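Local coordinates for 2-dehydropantoate 2-reductase (Enterococcus faecium, PDB 3WFI), which acts as an NAD(H)-dependent D-mandelate dehydrogenase of the ketopantoate reductase family, built on a Rossmann-type coenzyme domain, at residues B[9-12]-B[13-16]; B[16-19]-B[20-23]; B[278-281]-B[282-285]; B[295-298]-B[299-303]. All blocks are in the same frame, centred on the assembly; numbering follows the deposited sequence.

Interaction 1: B[9-12]-B[13-16]; sequences GAMG and SRFG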
loop_
_atom_site.group_PDB
_atom_site.type_symbol
_atom_site.label_atom_id
_atom_site.label_comp_id
_atom_site.label_asym_id
_atom_site.label_seq_id
_atom_site.Cartn_x
_atom_site.Cartn_y
_atom_site.Cartn_z
ATOM N N GLY B 9 -19.197 -25.735 -17.043
ATOM C CA GLY B 9 -20.256 -24.766 -16.772
ATOM C C GLY B 9 -20.959 -24.423 -18.074
ATOM O O GLY B 9 -20.868 -25.175 -19.042
ATOM N N ALA B 10 -21.636 -23.282 -18.120
ATOM C CA ALA B 10 -22.445 -22.925 -19.291
ATOM C C ALA B 10 -21.606 -22.845 -20.576
ATOM O O ALA B 10 -21.974 -23.425 -21.592
ATOM C CB ALA B 10 -23.190 -21.608 -19.062
ATOM N N MET B 11 -20.476 -22.151 -20.522
ATOM C CA MET B 11 -19.626 -21.977 -21.706
ATOM C C MET B 11 -18.925 -23.286 -22.095
ATOM O O MET B 11 -18.872 -23.629 -23.270
ATOM C CB MET B 11 -18.579 -20.880 -21.482
ATOM C CG MET B 11 -17.881 -20.407 -22.759
ATOM S SD MET B 11 -18.968 -19.646 -23.995
ATOM C CE MET B 11 -19.715 -18.344 -23.004
ATOM N N GLY B 12 -18.389 -24.005 -21.110
ATOM C CA GLY B 12 -17.784 -25.314 -21.358
ATOM C C GLY B 12 -18.778 -26.282 -21.989
ATOM O O GLY B 12 -18.438 -27.046 -22.899
ATOM N N SER B 13 -20.008 -26.254 -21.499
ATOM C CA SER B 13 -21.068 -27.091 -22.053
ATOM C C SER B 13 -21.396 -26.699 -23.495
ATOM O O SER B 13 -21.651 -27.565 -24.318
ATOM C CB SER B 13 -22.320 -27.035 -21.178
ATOM O OG SER B 13 -22.099 -27.676 -19.927
ATOM N N ARG B 14 -21.390 -25.408 -23.807
ATOM C CA ARG B 14 -21.598 -24.978 -25.188
ATOM C C ARG B 14 -20.504 -25.567 -26.071
ATOM O O ARG B 14 -20.796 -26.221 -27.076
ATOM C CB ARG B 14 -21.566 -23.454 -25.333
ATOM C CG ARG B 14 -21.601 -23.019 -26.795
ATOM C CD ARG B 14 -21.496 -21.517 -26.994
ATOM N NE ARG B 14 -22.760 -20.791 -26.821
ATOM C CZ ARG B 14 -23.780 -20.759 -27.690
ATOM N NH1 ARG B 14 -23.756 -21.460 -28.815
ATOM N NH2 ARG B 14 -24.862 -20.029 -27.409
ATOM N N PHE B 15 -19.249 -25.326 -25.685
ATOM C CA PHE B 15 -18.096 -25.793 -26.461
ATOM C C PHE B 15 -18.119 -27.314 -26.607
ATOM O O PHE B 15 -17.961 -27.831 -27.707
ATOM C CB PHE B 15 -16.776 -25.337 -25.829
ATOM C CG PHE B 15 -16.334 -23.960 -26.251
ATOM C CD1 PHE B 15 -17.116 -22.847 -25.963
ATOM C CD2 PHE B 15 -15.120 -23.766 -26.900
ATOM C CE1 PHE B 15 -16.725 -21.584 -26.338
ATOM C CE2 PHE B 15 -14.715 -22.495 -27.281
ATOM C CZ PHE B 15 -15.523 -21.402 -26.992
ATOM N N GLY B 16 -18.358 -28.016 -25.507
ATOM C CA GLY B 16 -18.449 -29.468 -25.507
ATOM C C GLY B 16 -19.519 -29.998 -26.445
ATOM O O GLY B 16 -19.275 -30.923 -27.234
#
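Met11 and Phe15, one helical turn apart, meet through sulfur and ring rim in a Met-aromatic contact. SD lies 5.0 Å from the centroid of the Phe15 ring and 76° off the ring normal, so it comes to the edge, with Met11 SD 3.8 Å from Phe15 CE1. The methionine starts out with CG anti to its own N (chi1 -166°), and bends at chi2 and chi3 then fold the thioether along the helix toward the ring. The ring also leans on the preceding turn, Phe15 CD1 lying 3.3 Å from Met11 O, whose acceptor role goes to Phe15 N in a nearly straight bond (174°). At the start of the helix Gly9 holds the N-cap position, and its carbonyl is gripped twice by one residue: Ser13 N donates to Gly9 O at 2.8 Å, while Ser13 OG reaches Gly9 O at 2.9 Å from above the carbonyl plane. Gly9 and Gly12 fit the GxGxxG pattern of Rossmann dinucleotide folds, and Ala10 and Met11 belong to the NAD(+) site, which is empty in this chain; this first turn therefore lies at the coenzyme site. Arg14 leads away from the turn, its NE donating to Thr130 O. The contact opens the helix of the beta-alpha-beta unit formed by strand 2-6, helix 10-21 and strand 25-30; Met11 and Phe15 rest on Thr127 of strand 122-127, and Phe77 packs edge-to-face on Phe15.

Interaction 2: B[16-19]-B[20-23]; sequences GLML and HQSG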
loop_
_atom_site.group_PDB
_atom_site.type_symbol
_atom_site.label_atom_id
_atom_site.label_comp_id
_atom_site.label_asym_id
_atom_site.label_seq_id
_atom_site.Cartn_x
_atom_site.Cartn_y
_atom_site.Cartn_z
ATOM N N GLY B 16 -18.358 -28.016 -25.507
ATOM C CA GLY B 16 -18.449 -29.468 -25.507
ATOM C C GLY B 16 -19.519 -29.998 -26.445
ATOM O O GLY B 16 -19.275 -30.923 -27.234
ATOM N N LEU B 17 -20.707 -29.410 -26.365
ATOM C CA LEU B 17 -21.805 -29.800 -27.239
ATOM C C LEU B 17 -21.494 -29.549 -28.713
ATOM O O LEU B 17 -21.669 -30.441 -29.562
ATOM C CB LEU B 17 -23.070 -29.047 -26.859
ATOM C CG LEU B 17 -24.303 -29.499 -27.634
ATOM C CD1 LEU B 17 -24.627 -30.959 -27.339
ATOM C CD2 LEU B 17 -25.482 -28.598 -27.288
ATOM N N MET B 18 -21.031 -28.341 -29.021
ATOM C CA MET B 18 -20.775 -27.977 -30.403
ATOM C C MET B 18 -19.648 -28.842 -30.990
ATOM O O MET B 18 -19.770 -29.353 -32.104
ATOM C CB MET B 18 -20.477 -26.494 -30.528
ATOM C CG MET B 18 -21.701 -25.644 -30.242
ATOM S SD MET B 18 -21.368 -23.888 -30.198
ATOM C CE MET B 18 -21.216 -23.500 -31.936
ATOM N N LEU B 19 -18.590 -29.051 -30.219
ATOM C CA LEU B 19 -17.479 -29.907 -30.644
ATOM C C LEU B 19 -17.893 -31.361 -30.861
ATOM O O LEU B 19 -17.422 -32.021 -31.788
ATOM C CB LEU B 19 -16.339 -29.845 -29.624
ATOM C CG LEU B 19 -15.549 -28.538 -29.673
ATOM C CD1 LEU B 19 -14.741 -28.346 -28.397
ATOM C CD2 LEU B 19 -14.645 -28.500 -30.902
ATOM N N HIS B 20 -18.744 -31.861 -29.979
ATOM C CA HIS B 20 -19.282 -33.207 -30.078
ATOM C C HIS B 20 -20.106 -33.382 -31.348
ATOM O O HIS B 20 -19.892 -34.341 -32.102
ATOM C CB HIS B 20 -20.151 -33.504 -28.864
ATOM C CG HIS B 20 -20.969 -34.741 -29.011
ATOM N ND1 HIS B 20 -22.309 -34.706 -29.335
ATOM C CD2 HIS B 20 -20.640 -36.047 -28.907
ATOM C CE1 HIS B 20 -22.773 -35.939 -29.407
ATOM N NE2 HIS B 20 -21.781 -36.771 -29.150
ATOM N N GLN B 21 -21.022 -32.452 -31.585
ATOM C CA GLN B 21 -21.910 -32.509 -32.752
ATOM C C GLN B 21 -21.160 -32.679 -34.073
ATOM O O GLN B 21 -21.675 -33.314 -34.994
ATOM C CB GLN B 21 -22.784 -31.254 -32.868
ATOM C CG GLN B 21 -23.922 -31.080 -31.881
ATOM C CD GLN B 21 -24.687 -29.802 -32.161
ATOM O OE1 GLN B 21 -24.391 -28.758 -31.592
ATOM N NE2 GLN B 21 -25.642 -29.867 -33.078
ATOM N N SER B 22 -19.965 -32.099 -34.170
ATOM C CA SER B 22 -19.177 -32.128 -35.405
ATOM C C SER B 22 -18.242 -33.339 -35.518
ATOM O O SER B 22 -17.446 -33.427 -36.459
ATOM C CB SER B 22 -18.362 -30.842 -35.529
ATOM O OG SER B 22 -19.229 -29.709 -35.526
ATOM N N GLY B 23 -18.331 -34.260 -34.558
ATOM C CA GLY B 23 -17.628 -35.536 -34.647
ATOM C C GLY B 23 -16.377 -35.655 -33.799
ATOM O O GLY B 23 -15.617 -36.620 -33.936
HETATM O O HOH W 1 -21.031 -28.355 -34.255
#
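Backbone bonds between Gly16-Leu19 and His20-Gly23 carry helix 10-21 to its C-terminal end, and they slacken on the way. His20 N donates to Gly16 O at 2.9 Å and Gln21 N to Leu17 O at 2.9 Å, but Ser22 N reaches Met18 O at 3.4 Å in a weak bond. A water bridges the same step: it donates to Met18 O at 2.7 Å and accepts from Ser22 OG at 2.6 Å, tying the serine hydroxyl back to the turn before. The helix ends in a Schellman motif, with Gly23 at positive phi (103°) and its N bonded to His20 O at 2.9 Å, which closes the helix of the beta-alpha-beta unit before strand 25-30. Side-chain packing is lighter and runs mainly through Gln21. Its CG, anti to the carbonyl carbon (chi1 -73°), lies back over the preceding turn, 3.3 Å from Leu17 O, and the extended chain brings Gln21 OE1 to 4.0 Å from Leu17 CG, the two side chains crossing at a slant. His20 takes the other course, its ring leading off the helix while CB stays beside Gly16 O. Leu17 and His20 both rest on Ala55 of strand 52-55, and Phe48 touches Leu17 and Gln21.

Interaction 3: B[278-281]-B[282-285]; sequences NGAI and SRKG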
loop_
_atom_site.group_PDB
_atom_site.type_symbol
_atom_site.label_atom_id
_atom_site.label_comp_id
_atom_site.label_asym_id
_atom_site.label_seq_id
_atom_site.Cartn_x
_atom_site.Cartn_y
_atom_site.Cartn_z
ATOM N N ASN B 278 -2.191 -8.660 -9.334
ATOM C CA ASN B 278 -0.909 -8.065 -8.959
ATOM C C ASN B 278 0.104 -9.132 -8.527
ATOM O O ASN B 278 1.300 -8.979 -8.749
ATOM C CB ASN B 278 -1.106 -6.995 -7.880
ATOM C CG ASN B 278 -1.958 -5.842 -8.372
ATOM O OD1 ASN B 278 -1.434 -4.822 -8.821
ATOM N ND2 ASN B 278 -3.280 -6.018 -8.350
ATOM N N GLY B 279 -0.382 -10.192 -7.877
ATOM C CA GLY B 279 0.476 -11.288 -7.410
ATOM C C GLY B 279 1.185 -11.997 -8.541
ATOM O O GLY B 279 2.327 -12.437 -8.397
ATOM N N ALA B 280 0.504 -12.100 -9.681
ATOM C CA ALA B 280 1.068 -12.765 -10.853
ATOM C C ALA B 280 2.232 -11.950 -11.378
ATOM O O ALA B 280 3.263 -12.496 -11.761
ATOM C CB ALA B 280 -0.014 -12.946 -11.922
ATOM N N ILE B 281 2.073 -10.625 -11.361
ATOM C CA ILE B 281 3.156 -9.718 -11.752
ATOM C C ILE B 281 4.318 -9.785 -10.746
ATOM O O ILE B 281 5.492 -9.780 -11.153
ATOM C CB ILE B 281 2.634 -8.276 -11.931
ATOM C CG1 ILE B 281 1.599 -8.217 -13.068
ATOM C CG2 ILE B 281 3.771 -7.293 -12.178
ATOM C CD1 ILE B 281 2.053 -8.835 -14.374
ATOM N N SER B 282 4.003 -9.874 -9.452
ATOM C CA SER B 282 5.048 -10.052 -8.429
ATOM C C SER B 282 5.850 -11.330 -8.666
ATOM O O SER B 282 7.065 -11.313 -8.613
ATOM C CB SER B 282 4.448 -10.080 -7.028
ATOM O OG SER B 282 3.858 -8.821 -6.709
ATOM N N ARG B 283 5.151 -12.430 -8.945
ATOM C CA ARG B 283 5.814 -13.713 -9.207
ATOM C C ARG B 283 6.737 -13.682 -10.430
ATOM O O ARG B 283 7.889 -14.125 -10.355
ATOM C CB ARG B 283 4.779 -14.839 -9.312
ATOM C CG ARG B 283 4.274 -15.271 -7.945
ATOM C CD ARG B 283 3.439 -16.547 -8.008
ATOM N NE ARG B 283 2.259 -16.450 -8.866
ATOM C CZ ARG B 283 1.139 -15.803 -8.561
ATOM N NH1 ARG B 283 1.013 -15.138 -7.407
ATOM N NH2 ARG B 283 0.129 -15.820 -9.424
ATOM N N LYS B 284 6.247 -13.145 -11.538
ATOM C CA LYS B 284 7.066 -12.957 -12.742
ATOM C C LYS B 284 8.253 -12.027 -12.477
ATOM O O LYS B 284 9.376 -12.273 -12.949
ATOM C CB LYS B 284 6.225 -12.376 -13.886
ATOM C CG LYS B 284 5.224 -13.332 -14.523
ATOM C CD LYS B 284 4.297 -12.575 -15.468
ATOM C CE LYS B 284 3.163 -13.439 -16.016
ATOM N NZ LYS B 284 3.695 -14.538 -16.855
ATOM N N GLY B 285 8.013 -10.960 -11.721
ATOM C CA GLY B 285 9.099 -10.039 -11.320
ATOM C C GLY B 285 10.248 -10.736 -10.608
ATOM O O GLY B 285 11.422 -10.496 -10.915
#
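Lys284 N donates to Ala280 O in a nearly straight helical bond (172°), while at the far end of the same residue Lys284 NZ forms salt bridges with Glu110, Asp111 and Glu232. Three carboxylates round one ammonium would probably keep that lysine charged. The other polar side chains of this turn also find their main partners elsewhere: Ser282 OG bonds to Asp296, and Arg283 NH2 to the carbonyl of Asp275. Ser282 N, Arg283 N and Gly285 N continue the regular helical bonding, the shortest step running from Gly285 N to Ile281 O at 2.8 Å. Arg283 nevertheless lies back over the first turn. Its chain bends at chi3 (-59°), laying the guanidinium flat against the backbone, with Gly279 O and Ala280 CA over the same face. Arg283 NH1 comes to 3.2 Å from Gly279 O, yet the angle is poor and no hydrogen bond results; that oxygen accepts from Arg283 N instead. Arg283 NH2 sits 3.5 Å from Ala280 CA and 3.8 Å from Ala280 CB. Gly279, without a side chain, lets the guanidinium come this close. The Lys284 chain starts out the same way, Lys284 CG lying 3.5 Å from Ala280 O, before its end leads off. Helix 278-288 is packed among other helices of the C-terminal part: Ile281 meets Cys295 of helix 293-308, Phe225 of helix 214-231 and Tyr185 of helix 180-191, and Lys284 lies on Val228 and Tyr185.

Interaction 4: B[295-298]-B[299-303]; sequences CDFL and TELVH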
loop_
_atom_site.group_PDB
_atom_site.type_symbol
_atom_site.label_atom_id
_atom_site.label_comp_id
_atom_site.label_asym_id
_atom_site.label_seq_id
_atom_site.Cartn_x
_atom_site.Cartn_y
_atom_site.Cartn_z
ATOM N N CYS B 295 3.114 -3.703 -6.843
ATOM C CA CYS B 295 2.324 -4.944 -6.939
ATOM C C CYS B 295 2.500 -5.786 -5.678
ATOM O O CYS B 295 1.524 -6.342 -5.163
ATOM C CB CYS B 295 2.694 -5.755 -8.194
ATOM S SG CYS B 295 2.106 -5.080 -9.769
ATOM N N ASP B 296 3.728 -5.854 -5.166
ATOM C CA ASP B 296 4.004 -6.554 -3.887
ATOM C C ASP B 296 3.173 -5.943 -2.737
ATOM O O ASP B 296 2.465 -6.642 -2.013
ATOM C CB ASP B 296 5.485 -6.463 -3.527
ATOM C CG ASP B 296 6.411 -7.174 -4.534
ATOM O OD1 ASP B 296 5.943 -7.813 -5.516
ATOM O OD2 ASP B 296 7.642 -7.051 -4.351
ATOM N N PHE B 297 3.281 -4.629 -2.588
ATOM C CA PHE B 297 2.648 -3.886 -1.475
ATOM C C PHE B 297 1.121 -3.909 -1.564
ATOM O O PHE B 297 0.443 -4.138 -0.562
ATOM C CB PHE B 297 3.164 -2.443 -1.473
ATOM C CG PHE B 297 2.990 -1.693 -0.168
ATOM C CD1 PHE B 297 3.324 -0.349 -0.116
ATOM C CD2 PHE B 297 2.550 -2.307 1.007
ATOM C CE1 PHE B 297 3.196 0.376 1.047
ATOM C CE2 PHE B 297 2.416 -1.578 2.173
ATOM C CZ PHE B 297 2.736 -0.236 2.200
ATOM N N LEU B 298 0.584 -3.682 -2.755
ATOM C CA LEU B 298 -0.855 -3.700 -2.946
ATOM C C LEU B 298 -1.410 -5.089 -2.613
ATOM O O LEU B 298 -2.457 -5.210 -1.982
ATOM C CB LEU B 298 -1.233 -3.287 -4.374
ATOM C CG LEU B 298 -2.725 -3.039 -4.623
ATOM C CD1 LEU B 298 -3.330 -2.116 -3.574
ATOM C CD2 LEU B 298 -2.953 -2.463 -6.009
ATOM N N THR B 299 -0.694 -6.135 -3.042
ATOM C CA THR B 299 -1.099 -7.489 -2.735
ATOM C C THR B 299 -1.082 -7.717 -1.226
ATOM O O THR B 299 -2.038 -8.245 -0.646
ATOM C CB THR B 299 -0.192 -8.503 -3.461
ATOM O OG1 THR B 299 -0.331 -8.315 -4.879
ATOM C CG2 THR B 299 -0.562 -9.925 -3.107
ATOM N N GLU B 300 0.008 -7.308 -0.589
ATOM C CA GLU B 300 0.129 -7.423 0.856
ATOM C C GLU B 300 -0.999 -6.656 1.578
ATOM O O GLU B 300 -1.558 -7.149 2.558
ATOM C CB GLU B 300 1.502 -6.923 1.288
ATOM C CG GLU B 300 2.618 -7.906 0.944
ATOM C CD GLU B 300 3.941 -7.235 0.692
ATOM O OE1 GLU B 300 4.098 -6.044 1.059
ATOM O OE2 GLU B 300 4.815 -7.899 0.102
ATOM N N LEU B 301 -1.320 -5.455 1.094
ATOM C CA LEU B 301 -2.363 -4.648 1.720
ATOM C C LEU B 301 -3.756 -5.264 1.583
ATOM O O LEU B 301 -4.540 -5.274 2.553
ATOM C CB LEU B 301 -2.375 -3.241 1.129
ATOM C CG LEU B 301 -1.238 -2.343 1.578
ATOM C CD1 LEU B 301 -1.126 -1.133 0.649
ATOM C CD2 LEU B 301 -1.441 -1.921 3.025
ATOM N N VAL B 302 -4.058 -5.799 0.408
ATOM C CA VAL B 302 -5.363 -6.425 0.182
ATOM C C VAL B 302 -5.502 -7.645 1.072
ATOM O O VAL B 302 -6.553 -7.863 1.678
ATOM C CB VAL B 302 -5.588 -6.757 -1.299
ATOM C CG1 VAL B 302 -6.813 -7.633 -1.490
ATOM C CG2 VAL B 302 -5.734 -5.476 -2.100
ATOM N N HIS B 303 -4.433 -8.435 1.186
ATOM C CA HIS B 303 -4.469 -9.579 2.100
ATOM C C HIS B 303 -4.669 -9.164 3.554
ATOM O O HIS B 303 -5.425 -9.811 4.290
ATOM C CB HIS B 303 -3.207 -10.444 1.936
ATOM C CG HIS B 303 -3.209 -11.300 0.716
ATOM N ND1 HIS B 303 -4.320 -12.007 0.284
ATOM C CD2 HIS B 303 -2.224 -11.578 -0.167
ATOM C CE1 HIS B 303 -4.011 -12.667 -0.814
ATOM N NE2 HIS B 303 -2.748 -12.426 -1.104
#
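Helix 293-308 turns one side to the second subunit, and on that side Phe297 and Leu301 lie one turn apart. Leu301 CD1 sits over the face of the Phe297 ring in a CH-pi contact, 4.0 Å from the centroid and only 18° off the ring normal, and Leu301 CG reaches Phe297 CE2 at 3.8 Å. The ring is placed there by its first torsion, with CG anti to the backbone N of Phe297 (chi1 -160°). Tyr294 of the second subunit stacks with Phe297, and Met217 of that subunit packs on Phe297, Glu300 and Leu301, so the helix works as a dimer element of the helical C-terminal part, a 6PGD_C-type domain. Glu300 lies along the same side, its extended chain taking CD to 3.1 Å from Asp296 O. Its carboxylate turns to the partner chain, with OE1 bonded to Tyr294 and OE2 in a salt bridge with Lys216, both of the second subunit; these would probably stabilise its negative charge. Where the helix meets helix 278-288, Thr299 doubles the helical bond to Cys295 O: Thr299 OG1 donates to Cys295 O at 2.7 Å and Thr299 N to Cys295 O at 3.1 Å, from opposite faces of the carbonyl plane. The hydroxyl's position beside its own N (chi1 -62°) points it back at that oxygen, satisfying a buried polar group within the helix. Leu298 and Val302 touch more loosely, Leu298 CD1 lying 4.4 Å from Val302 CG2, and both pack on Ile200 of helix 194-201.

In the fold
Interactions 1 and 2 follow one another on helix 10-21, sharing Gly16: the first is buried at the coenzyme end, the second partly exposed where the helix stops. Interactions 3 and 4 are buried on successive helices of the C-terminal part and touch through the serine-aspartate bond and through Asn278 against Thr299; their centres are about 11 Å apart. The two pairs lie on opposite sides of the chain's centre, with centres of interactions 2 and 4 about 43 Å apart. Sulfur-ring and leucine-ring contacts mark 1 and 4, a water-bridged helix end marks 2, and a guanidinium laid on backbone marks 3. Interaction 4 alone meets the second subunit.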